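Local coordinates for DNA polymerase (Bacillus phage phi29, PDB 2PYL), which replicates the viral genome by protein-primed, strand-displacing DNA synthesis of high processivity and fidelity, and proofreads with a 3'-5' exonuclease, at residues C[244-249]-C[465-470]; C[229-234]-C[454-459]; C[9-14]-C[56-61]. The protein carries 2 engineered substitutions. All coordinates share one frame; numbering follows the deposited sequence.

Contact 1 (C[244-249]-C[465-470]). With MG (magnesium ion), chain E.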
loop_
_atom_site.group_PDB
_atom_site.type_symbol
_atom_site.label_atom_id
_atom_site.label_comp_id
_atom_site.label_asym_id
_atom_site.label_seq_id
_atom_site.Cartn_x
_atom_site.Cartn_y
_atom_site.Cartn_z
ATOM N N GLU C 244 27.641 -14.753 -7.643
ATOM C CA GLU C 244 27.069 -13.769 -8.555
ATOM C C GLU C 244 25.692 -14.149 -9.141
ATOM O O GLU C 244 25.410 -15.307 -9.464
ATOM C CB GLU C 244 28.030 -13.494 -9.705
ATOM C CG GLU C 244 29.286 -12.737 -9.326
ATOM C CD GLU C 244 30.208 -12.532 -10.523
ATOM O OE1 GLU C 244 30.306 -13.444 -11.366
ATOM O OE2 GLU C 244 30.833 -11.457 -10.623
ATOM N N GLY C 245 24.863 -13.128 -9.307
ATOM C CA GLY C 245 23.543 -13.285 -9.881
ATOM C C GLY C 245 23.011 -11.952 -10.358
ATOM O O GLY C 245 23.699 -10.930 -10.287
ATOM N N MET C 246 21.772 -11.972 -10.828
ATOM C CA MET C 246 21.138 -10.811 -11.425
ATOM C C MET C 246 19.632 -10.790 -11.145
ATOM O O MET C 246 19.000 -11.834 -10.922
ATOM C CB MET C 246 21.403 -10.781 -12.938
ATOM C CG MET C 246 20.843 -11.982 -13.742
ATOM S SD MET C 246 21.660 -12.280 -15.346
ATOM C CE MET C 246 21.665 -10.633 -16.050
ATOM N N VAL C 247 19.077 -9.583 -11.178
ATOM C CA VAL C 247 17.660 -9.343 -10.945
ATOM C C VAL C 247 17.046 -8.702 -12.174
ATOM O O VAL C 247 17.579 -7.727 -12.720
ATOM C CB VAL C 247 17.420 -8.425 -9.719
ATOM C CG1 VAL C 247 15.905 -8.271 -9.448
ATOM C CG2 VAL C 247 18.163 -8.987 -8.502
ATOM N N PHE C 248 15.942 -9.289 -12.620
ATOM C CA PHE C 248 15.134 -8.726 -13.679
ATOM C C PHE C 248 13.845 -8.221 -13.066
ATOM O O PHE C 248 13.238 -8.899 -12.241
ATOM C CB PHE C 248 14.831 -9.756 -14.760
ATOM C CG PHE C 248 16.021 -10.114 -15.611
ATOM C CD1 PHE C 248 16.889 -11.130 -15.227
ATOM C CD2 PHE C 248 16.273 -9.439 -16.797
ATOM C CE1 PHE C 248 17.987 -11.461 -16.007
ATOM C CE2 PHE C 248 17.373 -9.774 -17.582
ATOM C CZ PHE C 248 18.228 -10.786 -17.178
ATOM N N ASP C 249 13.429 -7.035 -13.485
ATOM C CA ASP C 249 12.279 -6.351 -12.902
ATOM C C ASP C 249 11.368 -5.850 -14.006
ATOM O O ASP C 249 11.811 -5.078 -14.849
ATOM C CB ASP C 249 12.763 -5.136 -12.095
ATOM C CG ASP C 249 12.032 -4.972 -10.790
ATOM O OD1 ASP C 249 12.119 -5.917 -9.989
ATOM O OD2 ASP C 249 11.403 -3.918 -10.532
ATOM N N THR C 465 25.455 -13.930 -14.460
ATOM C CA THR C 465 25.429 -12.497 -14.770
ATOM C C THR C 465 25.132 -12.146 -16.228
ATOM O O THR C 465 25.153 -10.963 -16.577
ATOM C CB THR C 465 26.790 -11.824 -14.405
ATOM O OG1 THR C 465 27.866 -12.481 -15.093
ATOM C CG2 THR C 465 27.036 -11.878 -12.913
ATOM N N GLU C 466 24.871 -13.143 -17.074
ATOM C CA GLU C 466 24.473 -12.894 -18.468
ATOM C C GLU C 466 22.968 -13.129 -18.675
ATOM O O GLU C 466 22.364 -14.002 -18.050
ATOM C CB GLU C 466 25.285 -13.758 -19.445
ATOM C CG GLU C 466 26.801 -13.815 -19.160
ATOM C CD GLU C 466 27.486 -12.442 -19.164
ATOM O OE1 GLU C 466 27.296 -11.685 -20.147
ATOM O OE2 GLU C 466 28.229 -12.135 -18.189
ATOM N N ILE C 467 22.363 -12.328 -19.544
ATOM C CA ILE C 467 20.938 -12.442 -19.832
ATOM C C ILE C 467 20.663 -13.777 -20.523
ATOM O O ILE C 467 21.287 -14.081 -21.532
ATOM C CB ILE C 467 20.428 -11.292 -20.739
ATOM C CG1 ILE C 467 20.539 -9.941 -20.021
ATOM C CG2 ILE C 467 18.973 -11.534 -21.166
ATOM C CD1 ILE C 467 20.163 -8.751 -20.904
ATOM N N PRO C 468 19.719 -14.580 -19.985
ATOM C CA PRO C 468 19.381 -15.825 -20.681
ATOM C C PRO C 468 18.872 -15.531 -22.079
ATOM O O PRO C 468 18.105 -14.591 -22.255
ATOM C CB PRO C 468 18.271 -16.427 -19.812
ATOM C CG PRO C 468 18.450 -15.786 -18.479
ATOM C CD PRO C 468 18.917 -14.409 -18.765
ATOM N N ASP C 469 19.310 -16.331 -23.052
ATOM C CA ASP C 469 18.907 -16.173 -24.448
ATOM C C ASP C 469 17.388 -16.368 -24.652
ATOM O O ASP C 469 16.784 -15.778 -25.544
ATOM C CB ASP C 469 19.712 -17.126 -25.350
ATOM C CG ASP C 469 21.181 -16.669 -25.567
ATOM O OD1 ASP C 469 21.583 -15.563 -25.123
ATOM O OD2 ASP C 469 21.946 -17.427 -26.208
ATOM N N VAL C 470 16.772 -17.179 -23.810
ATOM C CA VAL C 470 15.339 -17.444 -23.903
ATOM C C VAL C 470 14.441 -16.220 -23.567
ATOM O O VAL C 470 13.299 -16.152 -24.039
ATOM C CB VAL C 470 14.970 -18.669 -23.018
ATOM C CG1 VAL C 470 15.065 -18.316 -21.534
ATOM C CG2 VAL C 470 13.594 -19.207 -23.388
HETATM MG MG MG E . 9.926 -3.938 -8.788
HETATM O O HOH W 1 10.895 -1.947 -8.661
#

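Contact 2 (C[229-234]-C[454-459]). With MG (magnesium ion), chain E; TTP (thymidine-5'-triphosphate), chain F.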
loop_
_atom_site.group_PDB
_atom_site.type_symbol
_atom_site.label_atom_id
_atom_site.label_comp_id
_atom_site.label_asym_id
_atom_site.label_seq_id
_atom_site.Cartn_x
_atom_site.Cartn_y
_atom_site.Cartn_z
ATOM N N GLY C 229 0.501 -11.512 -5.572
ATOM C CA GLY C 229 1.725 -11.731 -6.347
ATOM C C GLY C 229 2.397 -13.035 -6.010
ATOM O O GLY C 229 2.295 -13.507 -4.873
ATOM N N PHE C 230 3.087 -13.608 -7.001
ATOM C CA PHE C 230 3.890 -14.834 -6.822
ATOM C C PHE C 230 5.219 -14.539 -6.089
ATOM O O PHE C 230 6.095 -13.880 -6.629
ATOM C CB PHE C 230 4.140 -15.490 -8.191
ATOM C CG PHE C 230 4.874 -16.808 -8.127
ATOM C CD1 PHE C 230 4.307 -17.905 -7.473
ATOM C CD2 PHE C 230 6.118 -16.959 -8.739
ATOM C CE1 PHE C 230 4.981 -19.134 -7.411
ATOM C CE2 PHE C 230 6.807 -18.184 -8.689
ATOM C CZ PHE C 230 6.239 -19.271 -8.024
ATOM N N THR C 231 5.326 -15.033 -4.852
ATOM C CA THR C 231 6.476 -14.845 -3.969
ATOM C C THR C 231 7.036 -16.219 -3.562
ATOM O O THR C 231 6.449 -16.917 -2.760
ATOM C CB THR C 231 6.097 -14.056 -2.689
ATOM O OG1 THR C 231 5.352 -12.885 -3.045
ATOM C CG2 THR C 231 7.347 -13.637 -1.896
ATOM N N TRP C 232 8.202 -16.571 -4.086
ATOM C CA TRP C 232 8.687 -17.952 -4.046
ATOM C C TRP C 232 10.205 -18.028 -4.020
ATOM O O TRP C 232 10.880 -17.508 -4.914
ATOM C CB TRP C 232 8.171 -18.710 -5.277
ATOM C CG TRP C 232 8.691 -20.109 -5.405
ATOM C CD1 TRP C 232 8.314 -21.193 -4.674
ATOM C CD2 TRP C 232 9.673 -20.574 -6.335
ATOM N NE1 TRP C 232 9.002 -22.301 -5.085
ATOM C CE2 TRP C 232 9.847 -21.950 -6.102
ATOM C CE3 TRP C 232 10.425 -19.958 -7.338
ATOM C CZ2 TRP C 232 10.747 -22.728 -6.829
ATOM C CZ3 TRP C 232 11.315 -20.730 -8.068
ATOM C CH2 TRP C 232 11.465 -22.107 -7.811
ATOM N N LEU C 233 10.718 -18.692 -2.991
ATOM C CA LEU C 233 12.140 -18.977 -2.866
ATOM C C LEU C 233 12.400 -20.458 -3.175
ATOM O O LEU C 233 11.957 -21.334 -2.440
ATOM C CB LEU C 233 12.652 -18.618 -1.452
ATOM C CG LEU C 233 14.121 -18.939 -1.097
ATOM C CD1 LEU C 233 15.085 -18.074 -1.926
ATOM C CD2 LEU C 233 14.390 -18.760 0.393
ATOM N N ASN C 234 13.110 -20.709 -4.279
ATOM C CA ASN C 234 13.666 -22.024 -4.610
ATOM C C ASN C 234 14.412 -22.616 -3.422
ATOM O O ASN C 234 15.397 -22.045 -2.953
ATOM C CB ASN C 234 14.620 -21.861 -5.801
ATOM C CG ASN C 234 15.064 -23.175 -6.413
ATOM O OD1 ASN C 234 14.986 -24.247 -5.798
ATOM N ND2 ASN C 234 15.566 -23.092 -7.644
ATOM N N TYR C 454 14.594 -16.993 -7.096
ATOM C CA TYR C 454 13.629 -16.251 -6.298
ATOM C C TYR C 454 12.752 -15.400 -7.189
ATOM O O TYR C 454 13.207 -14.889 -8.218
ATOM C CB TYR C 454 14.373 -15.349 -5.276
ATOM C CG TYR C 454 13.481 -14.590 -4.307
ATOM C CD1 TYR C 454 12.942 -15.219 -3.183
ATOM C CD2 TYR C 454 13.182 -13.249 -4.510
ATOM C CE1 TYR C 454 12.121 -14.532 -2.289
ATOM C CE2 TYR C 454 12.355 -12.548 -3.623
ATOM C CZ TYR C 454 11.828 -13.192 -2.513
ATOM O OH TYR C 454 11.025 -12.490 -1.630
ATOM N N CYS C 455 11.481 -15.308 -6.805
ATOM C CA CYS C 455 10.509 -14.400 -7.413
ATOM C C CYS C 455 9.745 -13.665 -6.324
ATOM O O CYS C 455 9.402 -14.247 -5.312
ATOM C CB CYS C 455 9.486 -15.167 -8.251
ATOM S SG CYS C 455 10.132 -16.031 -9.692
ATOM N N ASP C 456 9.505 -12.375 -6.538
ATOM C CA ASP C 456 8.469 -11.654 -5.820
ATOM C C ASP C 456 7.710 -10.709 -6.768
ATOM O O ASP C 456 8.138 -9.584 -7.017
ATOM C CB ASP C 456 9.026 -10.901 -4.622
ATOM C CG ASP C 456 7.927 -10.416 -3.678
ATOM O OD1 ASP C 456 6.714 -10.465 -4.044
ATOM O OD2 ASP C 456 8.281 -9.976 -2.572
ATOM N N THR C 457 6.596 -11.218 -7.302
ATOM C CA THR C 457 5.577 -10.439 -8.034
ATOM C C THR C 457 5.969 -10.027 -9.448
ATOM O O THR C 457 5.349 -10.456 -10.425
ATOM C CB THR C 457 5.093 -9.181 -7.229
ATOM O OG1 THR C 457 4.700 -9.567 -5.907
ATOM C CG2 THR C 457 3.912 -8.522 -7.908
ATOM N N ASP C 458 6.962 -9.159 -9.555
ATOM C CA ASP C 458 7.310 -8.521 -10.837
ATOM C C ASP C 458 8.779 -8.734 -11.203
ATOM O O ASP C 458 9.325 -8.039 -12.062
ATOM C CB ASP C 458 6.998 -7.021 -10.798
ATOM C CG ASP C 458 7.936 -6.246 -9.899
ATOM O OD1 ASP C 458 8.143 -5.038 -10.175
ATOM O OD2 ASP C 458 8.482 -6.819 -8.928
ATOM N N SER C 459 9.392 -9.731 -10.585
ATOM C CA SER C 459 10.836 -9.832 -10.613
ATOM C C SER C 459 11.319 -11.263 -10.532
ATOM O O SER C 459 10.704 -12.096 -9.880
ATOM C CB SER C 459 11.419 -9.018 -9.462
ATOM O OG SER C 459 10.930 -9.494 -8.230
HETATM MG MG MG E . 9.926 -3.938 -8.788
HETATM P PA TTP F . 7.019 -1.978 -7.764
HETATM O O1A TTP F . 8.153 -2.696 -8.459
HETATM O O2A TTP F . 7.251 -1.917 -6.280
HETATM O O3A TTP F . 6.828 -0.489 -8.295
HETATM P PB TTP F . 6.728 -0.067 -9.839
HETATM O O1B TTP F . 5.325 0.340 -10.180
HETATM O O2B TTP F . 7.369 -1.067 -10.795
HETATM O O3B TTP F . 7.627 1.270 -9.795
HETATM P PG TTP F . 9.222 1.257 -9.520
HETATM O O1G TTP F . 9.822 -0.047 -9.962
HETATM O O2G TTP F . 9.517 1.450 -8.060
HETATM O O3G TTP F . 9.742 2.416 -10.329
HETATM O "O5'" TTP F . 5.618 -2.658 -8.093
HETATM C "C5'" TTP F . 5.437 -3.947 -8.632
HETATM C "C4'" TTP F . 3.932 -4.191 -8.706
HETATM O "O4'" TTP F . 3.361 -4.358 -7.397
HETATM C "C3'" TTP F . 3.175 -3.043 -9.335
HETATM O "O3'" TTP F . 3.130 -3.130 -10.753
HETATM C "C2'" TTP F . 1.815 -3.165 -8.704
HETATM C "C1'" TTP F . 2.084 -3.736 -7.323
HETATM N N1 TTP F . 2.087 -2.617 -6.381
HETATM C C2 TTP F . 0.864 -2.079 -5.951
HETATM O O2 TTP F . -0.198 -2.589 -6.348
HETATM N N3 TTP F . 0.844 -1.044 -5.097
HETATM C C4 TTP F . 1.969 -0.478 -4.650
HETATM O O4 TTP F . 1.928 0.495 -3.877
HETATM C C5 TTP F . 3.271 -1.008 -5.104
HETATM C C5M TTP F . 4.579 -0.419 -4.637
HETATM C C6 TTP F . 3.254 -2.073 -5.974
HETATM O O HOH W 2 2.981 -12.274 -9.737
HETATM O O HOH W 1 10.895 -1.947 -8.661
#

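Contact 3 (C[9-14]-C[56-61]). Engineered in segment 9-14: Ala12 (natural residue Asp). With EDO (1,2-ethanediol), chain K.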
loop_
_atom_site.group_PDB
_atom_site.type_symbol
_atom_site.label_atom_id
_atom_site.label_comp_id
_atom_site.label_asym_id
_atom_site.label_seq_id
_atom_site.Cartn_x
_atom_site.Cartn_y
_atom_site.Cartn_z
ATOM N N TYR C 9 -7.159 24.186 6.856
ATOM C CA TYR C 9 -6.032 24.452 7.742
ATOM C C TYR C 9 -5.075 23.275 7.823
ATOM O O TYR C 9 -5.495 22.133 7.789
ATOM C CB TYR C 9 -6.510 24.807 9.153
ATOM C CG TYR C 9 -7.256 26.125 9.239
ATOM C CD1 TYR C 9 -8.610 26.189 8.968
ATOM C CD2 TYR C 9 -6.591 27.313 9.562
ATOM C CE1 TYR C 9 -9.293 27.393 9.029
ATOM C CE2 TYR C 9 -7.274 28.515 9.630
ATOM C CZ TYR C 9 -8.627 28.542 9.363
ATOM O OH TYR C 9 -9.328 29.710 9.419
ATOM N N SER C 10 -3.785 23.596 7.933
ATOM C CA SER C 10 -2.707 22.634 8.146
ATOM C C SER C 10 -2.271 22.712 9.597
ATOM O O SER C 10 -1.905 23.781 10.083
ATOM C CB SER C 10 -1.519 22.950 7.238
ATOM O OG SER C 10 -0.498 21.979 7.375
ATOM N N CYS C 11 -2.280 21.560 10.265
ATOM C CA CYS C 11 -2.102 21.466 11.704
ATOM C C CYS C 11 -1.050 20.443 12.068
ATOM O O CYS C 11 -0.743 19.562 11.288
ATOM C CB CYS C 11 -3.409 21.038 12.372
ATOM S SG CYS C 11 -4.836 22.080 12.050
ATOM N N ALA C 12 -0.526 20.580 13.283
ATOM C CA ALA C 12 0.459 19.678 13.837
ATOM C C ALA C 12 0.466 19.781 15.368
ATOM O O ALA C 12 0.092 20.808 15.922
ATOM C CB ALA C 12 1.852 19.999 13.271
ATOM N N PHE C 13 0.880 18.697 16.031
ATOM C CA PHE C 13 1.146 18.673 17.475
ATOM C C PHE C 13 2.605 18.284 17.718
ATOM O O PHE C 13 3.183 17.529 16.949
ATOM C CB PHE C 13 0.288 17.614 18.218
ATOM C CG PHE C 13 -1.204 17.891 18.256
ATOM C CD1 PHE C 13 -2.097 16.839 18.288
ATOM C CD2 PHE C 13 -1.717 19.186 18.305
ATOM C CE1 PHE C 13 -3.490 17.069 18.339
ATOM C CE2 PHE C 13 -3.080 19.413 18.368
ATOM C CZ PHE C 13 -3.969 18.351 18.379
ATOM N N GLU C 14 3.184 18.797 18.804
ATOM C CA GLU C 14 4.369 18.213 19.417
ATOM C C GLU C 14 3.901 17.641 20.743
ATOM O O GLU C 14 3.150 18.272 21.471
ATOM C CB GLU C 14 5.489 19.230 19.636
ATOM C CG GLU C 14 6.050 19.868 18.369
ATOM C CD GLU C 14 6.721 18.884 17.402
ATOM O OE1 GLU C 14 7.297 17.864 17.825
ATOM O OE2 GLU C 14 6.674 19.148 16.187
ATOM N N ALA C 56 -14.301 24.211 9.930
ATOM C CA ALA C 56 -13.381 24.159 8.813
ATOM C C ALA C 56 -12.926 22.735 8.579
ATOM O O ALA C 56 -13.318 21.813 9.298
ATOM C CB ALA C 56 -12.171 25.069 9.091
ATOM N N ASP C 57 -12.100 22.576 7.550
ATOM C CA ASP C 57 -11.429 21.311 7.258
ATOM C C ASP C 57 -9.991 21.404 7.733
ATOM O O ASP C 57 -9.260 22.308 7.343
ATOM C CB ASP C 57 -11.479 21.001 5.754
ATOM C CG ASP C 57 -12.902 20.714 5.253
ATOM O OD1 ASP C 57 -13.813 20.540 6.090
ATOM O OD2 ASP C 57 -13.105 20.668 4.016
ATOM N N LEU C 58 -9.607 20.464 8.589
ATOM C CA LEU C 58 -8.283 20.403 9.180
ATOM C C LEU C 58 -7.500 19.201 8.633
ATOM O O LEU C 58 -8.077 18.141 8.354
ATOM C CB LEU C 58 -8.418 20.261 10.692
ATOM C CG LEU C 58 -8.636 21.532 11.519
ATOM C CD1 LEU C 58 -9.581 22.523 10.867
ATOM C CD2 LEU C 58 -9.094 21.164 12.909
ATOM N N TYR C 59 -6.183 19.377 8.509
ATOM C CA TYR C 59 -5.264 18.316 8.077
ATOM C C TYR C 59 -4.094 18.189 9.048
ATOM O O TYR C 59 -3.428 19.183 9.372
ATOM C CB TYR C 59 -4.710 18.596 6.677
ATOM C CG TYR C 59 -5.742 18.587 5.567
ATOM C CD1 TYR C 59 -6.516 19.712 5.303
ATOM C CD2 TYR C 59 -5.941 17.455 4.779
ATOM C CE1 TYR C 59 -7.482 19.714 4.281
ATOM C CE2 TYR C 59 -6.886 17.445 3.747
ATOM C CZ TYR C 59 -7.651 18.575 3.507
ATOM O OH TYR C 59 -8.591 18.570 2.500
ATOM N N PHE C 60 -3.867 16.969 9.523
ATOM C CA PHE C 60 -2.650 16.616 10.245
ATOM C C PHE C 60 -1.877 15.627 9.413
ATOM O O PHE C 60 -2.465 14.745 8.767
ATOM C CB PHE C 60 -2.954 15.949 11.592
ATOM C CG PHE C 60 -3.436 16.891 12.659
ATOM C CD1 PHE C 60 -4.736 17.367 12.650
ATOM C CD2 PHE C 60 -2.599 17.258 13.706
ATOM C CE1 PHE C 60 -5.190 18.210 13.663
ATOM C CE2 PHE C 60 -3.038 18.106 14.703
ATOM C CZ PHE C 60 -4.328 18.585 14.685
ATOM N N HIS C 61 -0.558 15.737 9.465
ATOM C CA HIS C 61 0.287 14.792 8.768
ATOM C C HIS C 61 0.521 13.575 9.653
ATOM O O HIS C 61 1.282 13.631 10.626
ATOM C CB HIS C 61 1.599 15.422 8.343
ATOM C CG HIS C 61 2.223 14.744 7.173
ATOM N ND1 HIS C 61 1.591 14.658 5.953
ATOM C CD2 HIS C 61 3.419 14.123 7.032
ATOM C CE1 HIS C 61 2.376 14.017 5.107
ATOM N NE2 HIS C 61 3.484 13.669 5.741
HETATM C C1 EDO K . -11.811 16.156 1.340
HETATM O O1 EDO K . -12.136 15.203 0.321
HETATM C C2 EDO K . -10.383 15.915 1.812
HETATM O O2 EDO K . -9.425 16.527 0.931
HETATM O O HOH W 3 0.837 17.121 11.530
#

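Contact 1 (C[244-249]-C[465-470])
Met246 reaches from the palm sheet of this family B polymerase to the loop 465-470, which follows strand 459-463. Strand 245-250 is an inner strand of that sheet, between 459-463 and 483-489, and leads to a magnesium ion of the polymerisation site, where Asp249 OD2 binds the metal at 2.3 Å. The Met246 side chain leaves CB with CG between the backbone N and the carbonyl carbon (chi1 62°), which sends it out toward the loop. SD comes to 3.3 Å from Glu466 O, a carbonyl that also accepts a hydrogen bond from Arg451. Beyond sulfur the chain bends (chi3 -48°), and CE settles 3.5 Å from Thr465 O and 4.2 Å from Ile467 CG1. Two residues on, the Phe248 ring arrives from the same strand. Ile467 CG1 sits at the ring edge, close to its plane, 3.8 Å from Phe248 CZ, while Pro468 CD approaches that same CZ obliquely. His485 and Trp483 of strand 483-489 also lie against this phenylalanine. No hydrogen bond joins the two segments; what passes between them is apolar and sulfur contact, and Glu244 bonds through its backbone to Gly464 just before the loop. At the exposed end Glu244 carries its carboxylate to Tyr505, where OE2 is hydrogen-bonded to OH, and the methyl group Thr465 CG2 packs 3.7 Å from Glu244 CB.

Contact 2 (C[229-234]-C[454-459])
Thr231 and Asp456 stand side by side across a non-hydrogen-bonded antiparallel pair, and Thr231 OG1 donates to Asp456 OD1 at 3.0 Å from well above the carboxylate plane. Thr457 OG1 donates to the same oxygen from the opposite face, 2.9 Å from Asp456 OD1, and the other oxygen, OD2, forms a salt bridge with Lys498. Two hydroxyls and an ammonium group thus fix the rotation of this carboxylate in the YCDTD motif. Two residues on, Asp458 OD1 binds magnesium at 2.5 Å, alongside O1A of the thymidine triphosphate, Asp249 and a water that donates to the gamma-phosphate. Behind this shell the backbone ladder sets the register. Trp232 and Cys455 form a hydrogen-bonded pair, and Thr457 N closes onto Phe230 O at 2.8 Å. A water joins Phe230 N to Thr457 O. On the Cys455 side of the sheet, Cys455 CB lies 3.8 Å from Phe230 CD2, and Cys455 SG stands at the edge of the Phe230 ring, a sulfur-aromatic contact; on the Asp456 side, Leu233 CD1 meets Tyr454 CD1. Strand 231-233 is an outer strand of the palm sheet, paired to strand 452-456, whose other neighbour is strand 459-463. Helix 427-447 packs against Phe230 and Cys455, while helix 253-260 brings Tyr254 to Thr457 and Leu253 to Asp458.

Contact 3 (C[9-14]-C[56-61])
Tyr9 and Leu58 begin a parallel pairing in which the axes of the short segments 9-14 and 57-60 approach to 4.7 Å at 42°, with Tyr9 N bonded to Asp57 O, Tyr59 N to Tyr9 O, and Cys11 N to Tyr59 O. Past Cys11 the strands splay, and a water bridges the gap, donating to Cys11 O and accepting from His61 N. On the face carrying Cys11 and Phe60, Cys11 CB sits over one face of the Phe60 ring, 3.6 Å from its centroid, a CH-pi contact. With SG anti to the carbonyl carbon (chi1 -57°), the sulfur reaches back along the strand to Leu58 CG at 3.9 Å while standing oblique to the Phe60 ring. Phe60 then turns an edge to Phe13 in a T-shaped (edge-to-face) pair: CE2 is over the centre of the Phe13 ring, with the planes at 58°. Ala56 CB touches the edge of the Tyr9 ring, 3.7 Å from Tyr9 CE1, and Tyr9 OH is hydrogen-bonded to Glu37. Helices 44-54 and 63-76 cover this face, Trp50 and Val51 against Leu58, and Ala66 and Ile70 against both phenylalanines. The opposite face holds Tyr59, which interacts with the primer terminal protein and whose OH is 2.7 Å from O2 of an ethanediol, probably from the crystallisation liquor. On strand 8-15, Ala12, engineered in place of an aspartate, and Glu14 are positions essential for exonucleolysis. The chemistry divides accordingly: backbone bonds fix the register, while the aromatic and sulfur contacts on the Cys11-Phe60 face pack against helices 44-54 and 63-76; where the strands part, a water takes over from the direct bond.

Contacts 1 and 2 belong to one antiparallel palm sheet and converge on one magnesium ion, through Asp249 on 244-249 and Asp458 on 454-459; their segments alternate along the chain, and Phe248 O and Asp249 OD1 pack against Ser459 CB. Contact 2 is buried and polar at its working end, with a backbone ladder. Contact 1 is only partly buried, holds a loop to a strand, and has no hydrogen bond across it. Contact 3, like contact 1, is partly buried; it lies in the exonuclease region on the other side of the chain's centre, about 40 Å between centres from contact 2. Like contact 2 it is a strand pairing, but parallel, with an aromatic cluster facing helices.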